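Local coordinates for protein DNA-binding response regulator, merR family (PDB 3CNB) that probably acts as a DNA-binding response regulator, the part described being its CheY-like receiver domain, which would take up a phosphoryl group on an aspartate, at residues 57-62 against 88-93; 12-17 against 62-67; 72-77 against 103-108. All coordinates share one frame; numbering follows the deposited sequence.

Interaction 1 (57-62 against 88-93); sequences VVMLDL and IAMTGA
Met-59 and Ile-88 stand side by side on one face of the sheet, pointing the same way from adjacent parallel strands, and the Met-59 SD rests 4.0 Å from Ile-88 CB. In the methionine, CG lies anti to the carbonyl carbon and the turn at chi2 (-76°) sets SD beside the isoleucine, while chi3 directs only the terminal CE; a flexible, unbranched thioether can follow the flank of a beta-branched isoleucine. Further along the same face, the Met-90 side chain runs across to the partner strand. A bend at chi3 (-86°) brings its methyl CE over the backbone, 3.8 Å from Asp-61 N and 4.0 Å from Asp-61 CB. On the face of Leu-60 and Ala-89 the alanine is small, and Leu-62, just past the strand end, brings its CG 4.1 Å from Ala-89 CB. Between the two faces, four backbone hydrogen bonds tie the strands. Val-58 O receives Ile-88 N and Ile-88 O receives Leu-60 N; Leu-60 O then takes Met-90 N at 2.8 Å, and Met-90 O takes Leu-62 N at 2.9 Å in a nearly straight bond (175°). The ladder thus continues one residue beyond Asp-61, the predicted phosphorylation site of this receiver domain, whose OD1 makes a salt bridge to Lys-113. Strand pairing therefore fixes the backbone on both sides of the aspartate; the Met-90 methyl packs on the apolar CB, while the carboxylate beyond it is engaged by Lys-113.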
loop_
_atom_site.group_PDB
_atom_site.type_symbol
_atom_site.label_atom_id
_atom_site.label_comp_id
_atom_site.label_asym_id
_atom_site.label_seq_id
_atom_site.Cartn_x
_atom_site.Cartn_y
_atom_site.Cartn_z
ATOM N N VAL A 57 2.509 7.290 0.617
ATOM C CA VAL A 57 2.647 5.876 0.320
ATOM C C VAL A 57 1.340 5.163 0.666
ATOM O O VAL A 57 0.772 5.401 1.738
ATOM C CB VAL A 57 3.819 5.221 1.142
ATOM C CG1 VAL A 57 3.936 3.730 0.827
ATOM C CG2 VAL A 57 5.162 5.909 0.844
ATOM N N VAL A 58 0.840 4.313 -0.230
ATOM C CA VAL A 58 -0.198 3.347 0.190
ATOM C C VAL A 58 0.206 1.896 0.020
ATOM O O VAL A 58 0.666 1.461 -1.052
ATOM C CB VAL A 58 -1.693 3.579 -0.347
ATOM C CG1 VAL A 58 -1.992 5.013 -0.743
ATOM C CG2 VAL A 58 -2.137 2.551 -1.400
ATOM N N MET A 59 0.028 1.162 1.111
ATOM C CA MET A 59 0.185 -0.271 1.133
ATOM C C MET A 59 -1.193 -0.853 0.859
ATOM O O MET A 59 -2.122 -0.686 1.650
ATOM C CB MET A 59 0.737 -0.732 2.492
ATOM C CG MET A 59 1.984 0.048 2.963
ATOM S SD MET A 59 3.517 -0.411 2.129
ATOM C CE MET A 59 3.625 -2.117 2.581
ATOM N N LEU A 60 -1.305 -1.549 -0.259
ATOM C CA LEU A 60 -2.584 -1.993 -0.781
ATOM C C LEU A 60 -2.731 -3.520 -0.786
ATOM O O LEU A 60 -2.078 -4.223 -1.567
ATOM C CB LEU A 60 -2.753 -1.434 -2.206
ATOM C CG LEU A 60 -4.020 -1.788 -3.003
ATOM C CD1 LEU A 60 -5.229 -1.114 -2.399
ATOM C CD2 LEU A 60 -3.876 -1.406 -4.448
ATOM N N ASP A 61 -3.598 -4.040 0.076
ATOM C CA ASP A 61 -3.909 -5.464 0.054
ATOM C C ASP A 61 -4.917 -5.758 -1.069
ATOM O O ASP A 61 -6.040 -5.253 -1.056
ATOM C CB ASP A 61 -4.415 -5.905 1.433
ATOM C CG ASP A 61 -4.785 -7.383 1.500
ATOM O OD1 ASP A 61 -4.130 -8.227 0.854
ATOM O OD2 ASP A 61 -5.738 -7.706 2.242
ATOM N N LEU A 62 -4.500 -6.583 -2.030
ATOM C CA LEU A 62 -5.323 -6.968 -3.176
ATOM C C LEU A 62 -6.377 -8.053 -2.880
ATOM O O LEU A 62 -6.990 -8.610 -3.807
ATOM C CB LEU A 62 -4.437 -7.455 -4.331
ATOM C CG LEU A 62 -3.308 -6.610 -4.895
ATOM C CD1 LEU A 62 -2.704 -7.270 -6.140
ATOM C CD2 LEU A 62 -3.852 -5.226 -5.197
ATOM N N ILE A 88 2.374 0.328 -3.067
ATOM C CA ILE A 88 2.965 -0.992 -2.918
ATOM C C ILE A 88 1.859 -2.010 -2.685
ATOM O O ILE A 88 1.207 -1.995 -1.644
ATOM C CB ILE A 88 4.015 -0.998 -1.763
ATOM C CG1 ILE A 88 5.169 -0.034 -2.107
ATOM C CG2 ILE A 88 4.580 -2.395 -1.537
ATOM C CD1 ILE A 88 6.100 0.241 -0.975
ATOM N N ALA A 89 1.650 -2.901 -3.652
ATOM C CA ALA A 89 0.660 -3.962 -3.493
ATOM C C ALA A 89 1.143 -5.102 -2.588
ATOM O O ALA A 89 2.331 -5.387 -2.507
ATOM C CB ALA A 89 0.234 -4.512 -4.852
ATOM N N MET A 90 0.191 -5.744 -1.909
ATOM C CA MET A 90 0.421 -6.964 -1.137
ATOM C C MET A 90 -0.696 -7.945 -1.504
ATOM O O MET A 90 -1.822 -7.525 -1.761
ATOM C CB MET A 90 0.343 -6.704 0.378
ATOM C CG MET A 90 0.897 -5.390 0.872
ATOM S SD MET A 90 0.721 -5.248 2.639
ATOM C CE MET A 90 -0.938 -4.579 2.789
ATOM N N THR A 91 -0.392 -9.238 -1.520
ATOM C CA THR A 91 -1.394 -10.278 -1.810
ATOM C C THR A 91 -0.984 -11.637 -1.231
ATOM O O THR A 91 0.192 -11.880 -1.000
ATOM C CB THR A 91 -1.744 -10.383 -3.334
ATOM O OG1 THR A 91 -2.925 -11.173 -3.497
ATOM C CG2 THR A 91 -0.601 -10.977 -4.170
ATOM N N GLY A 92 -1.962 -12.503 -0.968
ATOM C CA GLY A 92 -1.696 -13.862 -0.487
ATOM C C GLY A 92 -1.054 -14.681 -1.586
ATOM O O GLY A 92 0.177 -14.745 -1.687
ATOM N N ALA A 93 -1.881 -15.289 -2.429
ATOM C CA ALA A 93 -1.369 -16.065 -3.552
ATOM C C ALA A 93 -0.837 -15.165 -4.685
ATOM O O ALA A 93 -1.613 -14.681 -5.520
ATOM C CB ALA A 93 -2.437 -17.048 -4.066
#

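Interaction 2 (12-17 against 62-67); sequences LIIEDD and LMMVGM
Asp-16, following strand 10-14, and the loop that leaves strand 57-61 meet at the C-terminal edge of the parallel sheet, a place consistent with the acidic pocket of CheY-like receivers. Asp-16 OD2 accepts Val-65 N at 3.1 Å in an almost straight bond (173°), with the donor on the syn side but 34° out of the carboxylate plane. The carboxylate can lean over the loop because chi1 of 54° puts CG between the backbone N and the carbonyl carbon. A water donates to the same OD2 and to Val-65 O, 2.6 Å from the water oxygen, giving the aspartate a second grip on the loop. Beside this polar link lies a sulfur-rich apolar patch. Met-64, bent at chi3, tucks its methyl CE against the main chain, 3.5 Å from both Glu-15 N and Asp-16 N; Asp-16 N is buried here without a polar partner. Ile-14 CG2 receives two methyls, Met-64 CE at 3.9 Å and Met-67 CE at 3.7 Å, the Met-64 chain crossing the isoleucine at about a right angle. Slender, unbranched methionines suit such reaching from a loop. Gly-66, at positive phi, lets the type II turn from Met-64 to Met-67 form. Pro-43 of helix 43-52 touches both methionines, Ala-46 of that helix packs on Ile-14, and Leu-60 of strand 57-61 lies against Ile-14 and Met-67.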
loop_
_atom_site.group_PDB
_atom_site.type_symbol
_atom_site.label_atom_id
_atom_site.label_comp_id
_atom_site.label_asym_id
_atom_site.label_seq_id
_atom_site.Cartn_x
_atom_site.Cartn_y
_atom_site.Cartn_z
ATOM N N LEU A 12 -0.708 5.329 4.241
ATOM C CA LEU A 12 -2.021 4.705 4.410
ATOM C C LEU A 12 -1.954 3.210 4.098
ATOM O O LEU A 12 -1.559 2.801 2.994
ATOM C CB LEU A 12 -3.065 5.383 3.484
ATOM C CG LEU A 12 -4.595 5.379 3.669
ATOM C CD1 LEU A 12 -5.275 4.998 2.351
ATOM C CD2 LEU A 12 -5.122 4.522 4.817
ATOM N N ILE A 13 -2.389 2.402 5.056
ATOM C CA ILE A 13 -2.431 0.956 4.908
ATOM C C ILE A 13 -3.863 0.514 4.681
ATOM O O ILE A 13 -4.722 0.748 5.529
ATOM C CB ILE A 13 -1.847 0.219 6.165
ATOM C CG1 ILE A 13 -0.359 0.513 6.326
ATOM C CG2 ILE A 13 -2.082 -1.311 6.103
ATOM C CD1 ILE A 13 0.106 0.339 7.754
ATOM N N ILE A 14 -4.107 -0.120 3.559
ATOM C CA ILE A 14 -5.375 -0.700 3.233
ATOM C C ILE A 14 -5.359 -2.201 3.410
ATOM O O ILE A 14 -4.801 -2.900 2.631
ATOM C CB ILE A 14 -5.774 -0.344 1.832
ATOM C CG1 ILE A 14 -5.984 1.152 1.698
ATOM C CG2 ILE A 14 -6.966 -1.068 1.441
ATOM C CD1 ILE A 14 -5.897 1.682 0.373
ATOM N N GLU A 15 -6.014 -2.681 4.447
ATOM C CA GLU A 15 -5.881 -4.048 4.909
ATOM C C GLU A 15 -6.973 -4.488 5.899
ATOM O O GLU A 15 -7.079 -3.938 6.938
ATOM C CB GLU A 15 -4.517 -4.191 5.551
ATOM C CG GLU A 15 -4.202 -5.495 6.188
ATOM C CD GLU A 15 -4.183 -6.616 5.228
ATOM O OE1 GLU A 15 -5.039 -7.458 5.326
ATOM O OE2 GLU A 15 -3.354 -6.654 4.366
ATOM N N ASP A 16 -7.752 -5.506 5.588
ATOM C CA ASP A 16 -8.793 -5.947 6.507
ATOM C C ASP A 16 -8.401 -6.902 7.599
ATOM O O ASP A 16 -9.139 -7.084 8.517
ATOM C CB ASP A 16 -10.119 -6.349 5.846
ATOM C CG ASP A 16 -9.957 -7.368 4.781
ATOM O OD1 ASP A 16 -8.835 -7.793 4.593
ATOM O OD2 ASP A 16 -10.909 -7.747 4.132
ATOM N N ASP A 17 -7.221 -7.490 7.495
ATOM C CA ASP A 17 -6.669 -8.333 8.555
ATOM C C ASP A 17 -6.101 -7.427 9.643
ATOM O O ASP A 17 -5.060 -6.804 9.456
ATOM C CB ASP A 17 -5.600 -9.264 7.977
ATOM C CG ASP A 17 -5.105 -10.319 8.965
ATOM O OD1 ASP A 17 -5.229 -10.161 10.197
ATOM O OD2 ASP A 17 -4.551 -11.325 8.479
ATOM N N LEU A 62 -4.500 -6.583 -2.030
ATOM C CA LEU A 62 -5.323 -6.968 -3.176
ATOM C C LEU A 62 -6.377 -8.053 -2.880
ATOM O O LEU A 62 -6.990 -8.610 -3.807
ATOM C CB LEU A 62 -4.437 -7.455 -4.331
ATOM C CG LEU A 62 -3.308 -6.610 -4.895
ATOM C CD1 LEU A 62 -2.704 -7.270 -6.140
ATOM C CD2 LEU A 62 -3.852 -5.226 -5.197
ATOM N N MET A 63 -6.567 -8.387 -1.609
ATOM C CA MET A 63 -7.513 -9.432 -1.253
ATOM C C MET A 63 -8.439 -8.960 -0.156
ATOM O O MET A 63 -9.054 -9.779 0.538
ATOM C CB MET A 63 -6.778 -10.709 -0.844
ATOM C CG MET A 63 -6.017 -11.373 -1.989
ATOM S SD MET A 63 -5.744 -13.109 -1.729
ATOM C CE MET A 63 -5.284 -13.126 0.010
ATOM N N MET A 64 -8.534 -7.634 -0.009
ATOM C CA MET A 64 -9.518 -7.022 0.879
ATOM C C MET A 64 -10.886 -7.407 0.309
ATOM O O MET A 64 -11.109 -7.326 -0.907
ATOM C CB MET A 64 -9.332 -5.495 1.005
ATOM C CG MET A 64 -10.495 -4.785 1.703
ATOM S SD MET A 64 -10.337 -3.038 2.090
ATOM C CE MET A 64 -9.379 -3.206 3.571
ATOM N N VAL A 65 -11.751 -7.902 1.192
ATOM C CA VAL A 65 -13.072 -8.402 0.822
ATOM C C VAL A 65 -13.960 -7.215 0.459
ATOM O O VAL A 65 -14.062 -6.256 1.226
ATOM C CB VAL A 65 -13.694 -9.236 1.984
ATOM C CG1 VAL A 65 -15.119 -9.692 1.664
ATOM C CG2 VAL A 65 -12.815 -10.441 2.301
ATOM N N GLY A 66 -14.567 -7.266 -0.724
ATOM C CA GLY A 66 -15.501 -6.213 -1.138
ATOM C C GLY A 66 -14.878 -4.997 -1.812
ATOM O O GLY A 66 -15.515 -3.942 -1.904
ATOM N N MET A 67 -13.631 -5.129 -2.262
ATOM C CA MET A 67 -13.023 -4.122 -3.133
ATOM C C MET A 67 -12.080 -4.746 -4.147
ATOM O O MET A 67 -11.430 -5.752 -3.879
ATOM C CB MET A 67 -12.359 -2.966 -2.356
ATOM C CG MET A 67 -10.999 -3.224 -1.737
ATOM S SD MET A 67 -10.004 -1.697 -1.533
ATOM C CE MET A 67 -8.431 -2.558 -1.579
HETATM O O HOH W 1 -13.354 -5.794 3.651
#

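Interaction 3 (72-77 against 103-108); sequences ICHRIK and VALGAE
Van der Waals packing joins Cys-73 and His-74 on helix 69-77 to the end of helix 96-104 and its following loop. Cys-73 SG sits 3.9 Å from Ala-107 CB, two small groups that let the backbones come close. Leu-105 crosses His-74 at about a right angle, CD2 lying 3.8 Å from His-74 ND1. Gly-106, right after Leu-105, closes the helix in a Schellman motif; its positive phi suits glycine, and a CB would hit Lys-77 CG. Lys-77 curls through bends at chi2 and chi3 (-64° and -67°), so that CE passes 3.4 Å from Gly-106 O. Cross-contact polar links go through water: one bridges the His-74 ring edge at ND1 to Leu-105 O, another joins Lys-77 NZ to Gly-106 O and Glu-108 OE2, and a third joins NZ to OE2 again, these two 4.4 Å apart and beyond a salt bridge. NZ is also hydrogen-bonded to the carbonyls of Ala-83 and Ile-85, sharing three N-H groups among four acceptors. With an alanine here, the carbonyls of Ala-83 and Ile-85 would probably lose their donor, and the waters to Glu-108 their anchor. Val-87 of strand 86-91 touches Cys-73 and Lys-77; Ile-102 of helix 96-104 touches Cys-73 and Ala-107.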
loop_
_atom_site.group_PDB
_atom_site.type_symbol
_atom_site.label_atom_id
_atom_site.label_comp_id
_atom_site.label_asym_id
_atom_site.label_seq_id
_atom_site.Cartn_x
_atom_site.Cartn_y
_atom_site.Cartn_z
ATOM N N ILE A 72 -8.726 0.012 -7.785
ATOM C CA ILE A 72 -8.326 1.018 -6.804
ATOM C C ILE A 72 -6.924 1.562 -7.134
ATOM O O ILE A 72 -6.703 2.782 -7.152
ATOM C CB ILE A 72 -8.375 0.441 -5.371
ATOM C CG1 ILE A 72 -9.784 0.591 -4.787
ATOM C CG2 ILE A 72 -7.521 1.278 -4.406
ATOM C CD1 ILE A 72 -10.822 -0.374 -5.223
ATOM N N CYS A 73 -5.996 0.657 -7.426
ATOM C CA CYS A 73 -4.633 1.048 -7.836
ATOM C C CYS A 73 -4.640 1.895 -9.105
ATOM O O CYS A 73 -3.983 2.932 -9.179
ATOM C CB CYS A 73 -3.765 -0.186 -8.068
ATOM S SG CYS A 73 -2.037 0.205 -8.493
ATOM N N HIS A 74 -5.393 1.447 -10.102
ATOM C CA HIS A 74 -5.565 2.204 -11.329
ATOM C C HIS A 74 -6.134 3.595 -11.063
ATOM O O HIS A 74 -5.587 4.588 -11.559
ATOM C CB HIS A 74 -6.470 1.429 -12.285
ATOM C CG HIS A 74 -6.667 2.099 -13.606
ATOM N ND1 HIS A 74 -5.623 2.629 -14.333
ATOM C CD2 HIS A 74 -7.783 2.300 -14.342
ATOM C CE1 HIS A 74 -6.091 3.138 -15.456
ATOM N NE2 HIS A 74 -7.397 2.944 -15.490
ATOM N N ARG A 75 -7.198 3.678 -10.258
ATOM C CA ARG A 75 -7.774 4.991 -9.860
ATOM C C ARG A 75 -6.780 5.898 -9.145
ATOM O O ARG A 75 -6.786 7.098 -9.382
ATOM C CB ARG A 75 -9.047 4.833 -8.992
ATOM C CG ARG A 75 -9.682 6.154 -8.483
ATOM C CD ARG A 75 -9.269 6.476 -7.027
ATOM N NE ARG A 75 -9.773 7.777 -6.570
ATOM C CZ ARG A 75 -9.095 8.922 -6.605
ATOM N NH1 ARG A 75 -7.852 8.958 -7.061
ATOM N NH2 ARG A 75 -9.660 10.040 -6.169
ATOM N N ILE A 76 -5.961 5.344 -8.245
ATOM C CA ILE A 76 -4.950 6.154 -7.538
ATOM C C ILE A 76 -3.925 6.725 -8.523
ATOM O O ILE A 76 -3.659 7.926 -8.533
ATOM C CB ILE A 76 -4.208 5.377 -6.407
ATOM C CG1 ILE A 76 -5.156 5.106 -5.233
ATOM C CG2 ILE A 76 -2.942 6.184 -5.911
ATOM C CD1 ILE A 76 -4.766 3.938 -4.333
ATOM N N LYS A 77 -3.375 5.855 -9.364
ATOM C CA LYS A 77 -2.238 6.232 -10.213
ATOM C C LYS A 77 -2.610 6.998 -11.489
ATOM O O LYS A 77 -1.731 7.552 -12.150
ATOM C CB LYS A 77 -1.379 4.987 -10.538
ATOM C CG LYS A 77 -0.724 4.353 -9.295
ATOM C CD LYS A 77 0.271 5.309 -8.634
ATOM C CE LYS A 77 1.517 5.584 -9.499
ATOM N NZ LYS A 77 2.496 6.375 -8.693
ATOM N N VAL A 103 1.352 -4.180 -11.336
ATOM C CA VAL A 103 2.448 -3.323 -11.710
ATOM C C VAL A 103 2.076 -2.462 -12.929
ATOM O O VAL A 103 2.321 -1.241 -12.935
ATOM C CB VAL A 103 3.781 -4.136 -11.885
ATOM C CG1 VAL A 103 4.854 -3.291 -12.515
ATOM C CG2 VAL A 103 4.245 -4.653 -10.508
ATOM N N ALA A 104 1.438 -3.072 -13.926
ATOM C CA ALA A 104 1.058 -2.327 -15.144
ATOM C C ALA A 104 0.015 -1.246 -14.839
ATOM O O ALA A 104 -0.053 -0.238 -15.536
ATOM C CB ALA A 104 0.528 -3.263 -16.184
ATOM N N LEU A 105 -0.751 -1.454 -13.768
ATOM C CA LEU A 105 -1.743 -0.484 -13.275
ATOM C C LEU A 105 -1.161 0.642 -12.417
ATOM O O LEU A 105 -1.898 1.543 -12.010
ATOM C CB LEU A 105 -2.884 -1.209 -12.560
ATOM C CG LEU A 105 -3.792 -1.946 -13.558
ATOM C CD1 LEU A 105 -4.758 -2.876 -12.861
ATOM C CD2 LEU A 105 -4.564 -0.973 -14.488
ATOM N N GLY A 106 0.156 0.606 -12.168
ATOM C CA GLY A 106 0.834 1.681 -11.461
ATOM C C GLY A 106 1.507 1.389 -10.118
ATOM O O GLY A 106 2.234 2.236 -9.611
ATOM N N ALA A 107 1.274 0.217 -9.535
ATOM C CA ALA A 107 1.992 -0.215 -8.321
ATOM C C ALA A 107 3.503 -0.365 -8.600
ATOM O O ALA A 107 3.877 -0.773 -9.694
ATOM C CB ALA A 107 1.424 -1.524 -7.806
ATOM N N GLU A 108 4.358 -0.045 -7.624
ATOM C CA GLU A 108 5.827 -0.169 -7.819
ATOM C C GLU A 108 6.230 -1.624 -7.893
ATOM O O GLU A 108 7.172 -2.009 -8.602
ATOM C CB GLU A 108 6.614 0.491 -6.672
ATOM C CG GLU A 108 6.387 1.964 -6.518
ATOM C CD GLU A 108 6.686 2.737 -7.764
ATOM O OE1 GLU A 108 7.671 2.400 -8.469
ATOM O OE2 GLU A 108 5.934 3.694 -8.034
HETATM O O HOH W 2 -2.548 3.337 -14.083
HETATM O O HOH W 3 3.349 3.638 -7.466
HETATM O O HOH W 4 4.928 5.681 -10.095
#

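How the interactions relate
From the N terminus, strand 10-14 comes first, and interaction 2 closes a long loop from its end to the loop after strand 57-61. Interaction 1 opens before that loop closes, so the two cross; they share Leu-62, and strand 57-61 lies between strands 10-14 and 86-91 in the sheet. Interaction 1 spans the beta-alpha-beta unit through helix 69-77. Interaction 3 starts on that helix and closes beyond strand 86-91, thereby crossing interaction 1, whereas interactions 2 and 3 follow in series. Leu-60 packs on Ile-72 and Cys-73, joining sheet to helix. Together they tie the central strands, the loops at their C-terminal ends and two helices into one receiver domain.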